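Local coordinates for protein GDNF family receptor alpha-3 (Homo sapiens, PDB 2GH0) that serves as the cell-surface receptor for artemin, a growth factor for sensory and sympathetic neurons, whose binding leads to autophosphorylation and activation of RET, at residues T52-A57 with G64-P69. Numbering follows the deposited sequence.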
ATOM      1  N   THR C  52      20.707  -9.627  30.828  1.00 31.20           N
ATOM      2  CA  THR C  52      19.272  -9.226  30.883  1.00 30.90           C
ATOM      3  C   THR C  52      18.387 -10.441  30.874  1.00 30.91           C
ATOM      4  O   THR C  52      17.390 -10.497  31.613  1.00 31.40           O
ATOM      5  CB  THR C  52      18.938  -8.371  29.693  1.00 30.79           C
ATOM      6  OG1 THR C  52      19.752  -7.195  29.794  1.00 32.00           O
ATOM      7  CG2 THR C  52      17.470  -7.984  29.680  1.00 33.54           C
ATOM      8  N   PHE C  53      18.745 -11.431  30.061  1.00 29.94           N
ATOM      9  CA  PHE C  53      17.890 -12.615  29.953  1.00 31.27           C
ATOM     10  C   PHE C  53      17.750 -13.279  31.321  1.00 32.03           C
ATOM     11  O   PHE C  53      16.671 -13.613  31.721  1.00 33.86           O
ATOM     12  CB  PHE C  53      18.443 -13.673  28.945  1.00 30.66           C
ATOM     13  CG  PHE C  53      17.613 -14.946  28.933  1.00 32.07           C
ATOM     14  CD1 PHE C  53      16.439 -14.985  28.210  1.00 33.62           C
ATOM     15  CD2 PHE C  53      17.986 -16.061  29.712  1.00 36.41           C
ATOM     16  CE1 PHE C  53      15.615 -16.120  28.194  1.00 32.06           C
ATOM     17  CE2 PHE C  53      17.190 -17.227  29.741  1.00 33.91           C
ATOM     18  CZ  PHE C  53      15.978 -17.240  28.971  1.00 34.33           C
ATOM     19  N   PHE C  54      18.853 -13.558  32.017  1.00 32.37           N
ATOM     20  CA  PHE C  54      18.737 -14.247  33.295  1.00 32.32           C
ATOM     21  C   PHE C  54      18.155 -13.327  34.393  1.00 33.25           C
ATOM     22  O   PHE C  54      17.561 -13.796  35.361  1.00 33.74           O
ATOM     23  CB  PHE C  54      20.106 -14.869  33.685  1.00 31.56           C
ATOM     24  CG  PHE C  54      20.462 -15.981  32.808  1.00 32.06           C
ATOM     25  CD1 PHE C  54      21.332 -15.813  31.744  1.00 33.45           C
ATOM     26  CD2 PHE C  54      19.802 -17.198  32.980  1.00 30.87           C
ATOM     27  CE1 PHE C  54      21.586 -16.878  30.884  1.00 35.80           C
ATOM     28  CE2 PHE C  54      20.032 -18.264  32.144  1.00 32.60           C
ATOM     29  CZ  PHE C  54      20.890 -18.119  31.077  1.00 35.50           C
ATOM     30  N   GLU C  55      18.370 -12.043  34.255  1.00 32.77           N
ATOM     31  CA  GLU C  55      17.778 -11.099  35.145  1.00 36.22           C
ATOM     32  C   GLU C  55      16.236 -11.009  35.049  1.00 36.82           C
ATOM     33  O   GLU C  55      15.557 -10.877  36.087  1.00 38.00           O
ATOM     34  CB  GLU C  55      18.373  -9.740  34.863  1.00 36.99           C
ATOM     35  CG  GLU C  55      17.907  -8.735  35.747  1.00 43.09           C
ATOM     36  CD  GLU C  55      18.735  -7.472  35.618  1.00 52.48           C
ATOM     37  OE1 GLU C  55      19.614  -7.398  34.693  1.00 49.58           O
ATOM     38  OE2 GLU C  55      18.504  -6.557  36.457  1.00 55.12           O
ATOM     39  N   LYS C  56      15.719 -11.056  33.816  1.00 33.99           N
ATOM     40  CA  LYS C  56      14.320 -10.741  33.543  1.00 34.19           C
ATOM     41  C   LYS C  56      13.416 -11.969  33.342  1.00 33.59           C
ATOM     42  O   LYS C  56      12.233 -11.915  33.670  1.00 30.88           O
ATOM     43  CB  LYS C  56      14.197  -9.750  32.369  1.00 34.13           C
ATOM     44  CG  LYS C  56      14.869  -8.373  32.642  1.00 38.51           C
ATOM     45  CD  LYS C  56      14.339  -7.708  33.879  1.00 41.12           C
ATOM     46  CE  LYS C  56      15.159  -6.433  34.279  1.00 42.24           C
ATOM     47  NZ  LYS C  56      14.277  -5.580  35.143  1.00 47.76           N
ATOM     48  N   ALA C  57      13.957 -13.063  32.836  1.00 33.10           N
ATOM     49  CA  ALA C  57      13.148 -14.249  32.527  1.00 34.80           C
ATOM     50  C   ALA C  57      12.725 -14.907  33.841  1.00 36.26           C
ATOM     51  O   ALA C  57      13.495 -14.886  34.794  1.00 36.30           O
ATOM     52  CB  ALA C  57      13.961 -15.245  31.723  1.00 35.85           C
ATOM     53  N   GLY C  64      15.076 -24.060  32.925  1.00 32.51           N
ATOM     54  CA  GLY C  64      14.640 -25.092  31.970  1.00 32.41           C
ATOM     55  C   GLY C  64      15.460 -24.989  30.677  1.00 32.77           C
ATOM     56  O   GLY C  64      15.872 -26.019  30.096  1.00 33.36           O
ATOM     57  N   LEU C  65      15.658 -23.765  30.240  1.00 32.51           N
ATOM     58  CA  LEU C  65      16.349 -23.505  28.979  1.00 33.49           C
ATOM     59  C   LEU C  65      17.803 -24.072  29.053  1.00 33.53           C
ATOM     60  O   LEU C  65      18.343 -24.739  28.137  1.00 34.47           O
ATOM     61  CB  LEU C  65      16.396 -21.980  28.768  1.00 33.25           C
ATOM     62  CG  LEU C  65      17.109 -21.587  27.461  1.00 36.54           C
ATOM     63  CD1 LEU C  65      16.345 -22.102  26.231  1.00 37.00           C
ATOM     64  CD2 LEU C  65      17.428 -20.077  27.331  1.00 36.53           C
ATOM     65  N   LEU C  66      18.469 -23.743  30.138  1.00 33.48           N
ATOM     66  CA  LEU C  66      19.905 -24.079  30.231  1.00 35.15           C
ATOM     67  C   LEU C  66      20.213 -25.383  30.923  1.00 33.62           C
ATOM     68  O   LEU C  66      21.125 -26.134  30.457  1.00 35.88           O
ATOM     69  CB  LEU C  66      20.585 -22.906  30.936  1.00 35.84           C
ATOM     70  CG  LEU C  66      22.136 -22.969  30.949  1.00 39.65           C
ATOM     71  CD1 LEU C  66      22.680 -23.094  29.577  1.00 41.47           C
ATOM     72  CD2 LEU C  66      22.683 -21.660  31.630  1.00 40.64           C
ATOM     73  N   LEU C  67      19.464 -25.726  31.978  1.00 32.37           N
ATOM     74  CA  LEU C  67      19.750 -26.918  32.829  1.00 33.83           C
ATOM     75  C   LEU C  67      18.884 -28.032  32.389  1.00 35.98           C
ATOM     76  O   LEU C  67      18.212 -28.664  33.171  1.00 37.06           O
ATOM     77  CB  LEU C  67      19.597 -26.647  34.334  1.00 33.02           C
ATOM     78  CG  LEU C  67      20.385 -25.413  34.825  1.00 34.99           C
ATOM     79  CD1 LEU C  67      20.224 -25.088  36.324  1.00 33.64           C
ATOM     80  CD2 LEU C  67      21.868 -25.499  34.462  1.00 33.76           C
ATOM     81  N   CYS C  68      18.968 -28.323  31.095  1.00 37.96           N
ATOM     82  CA  CYS C  68      18.028 -29.288  30.487  1.00 36.06           C
ATOM     83  C   CYS C  68      18.718 -30.637  30.396  1.00 36.58           C
ATOM     84  O   CYS C  68      20.000 -30.730  30.186  1.00 33.37           O
ATOM     85  CB  CYS C  68      17.524 -28.773  29.120  1.00 37.37           C
ATOM     86  SG  CYS C  68      18.867 -28.296  27.984  1.00 40.03           S
ATOM     87  N   PRO C  69      17.956 -31.707  30.632  1.00 36.99           N
ATOM     88  CA  PRO C  69      18.567 -33.030  30.704  1.00 36.15           C
ATOM     89  C   PRO C  69      18.771 -33.686  29.321  1.00 37.82           C
ATOM     90  O   PRO C  69      17.924 -33.497  28.463  1.00 35.79           O
ATOM     91  CB  PRO C  69      17.524 -33.826  31.505  1.00 37.73           C
ATOM     92  CG  PRO C  69      16.235 -33.214  31.164  1.00 36.23           C
ATOM     93  CD  PRO C  69      16.485 -31.742  30.867  1.00 37.50           C
TER
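Two neighbouring phenylalanines each bring the CZ end of the ring against one leucine methyl, approached obliquely: F53 meets L65 and F54 meets L66. In the first pair the CD2 methyl of L65 lies 3.6 Å from CZ of F53 and 3.7 Å from CE2, so it sits against the far end of the ring. The second pair is looser, with F54 CZ 4.0 Å from L66 CD2, and its side chains cross at about a right angle. Both leucines put CG anti to the backbone nitrogen, and the branched end presents CD2 to the ring; a branched aliphatic suits a place against an aromatic end.

Although adjacent on helix 43-56, the phenylalanines leave the backbone differently. F53 has CG anti to its own nitrogen (chi1 175°), whereas F54 has CG anti to the carbonyl carbon (chi1 -69°). These choices let both rings extend to helix 59-66 while F53 CD2 rests over the centre of one face of F54, 3.6 Å above its plane. The CB of A57 lies above one face of F53, offset toward the rim; a small methyl suits this place beside a broad ring.

Long aromatic side chains suit the gap, since F54 and L66, the nearest backbone pair, have CA atoms 10.4 Å apart. Around them, Y32 packs edge-to-face with F53, and L143 and I146 touch both F54 and L66. Purely apolar, with no directional bond between the segments, the contact probably contributes through dispersion and exclusion of water, alongside A62, which also touches both phenylalanines.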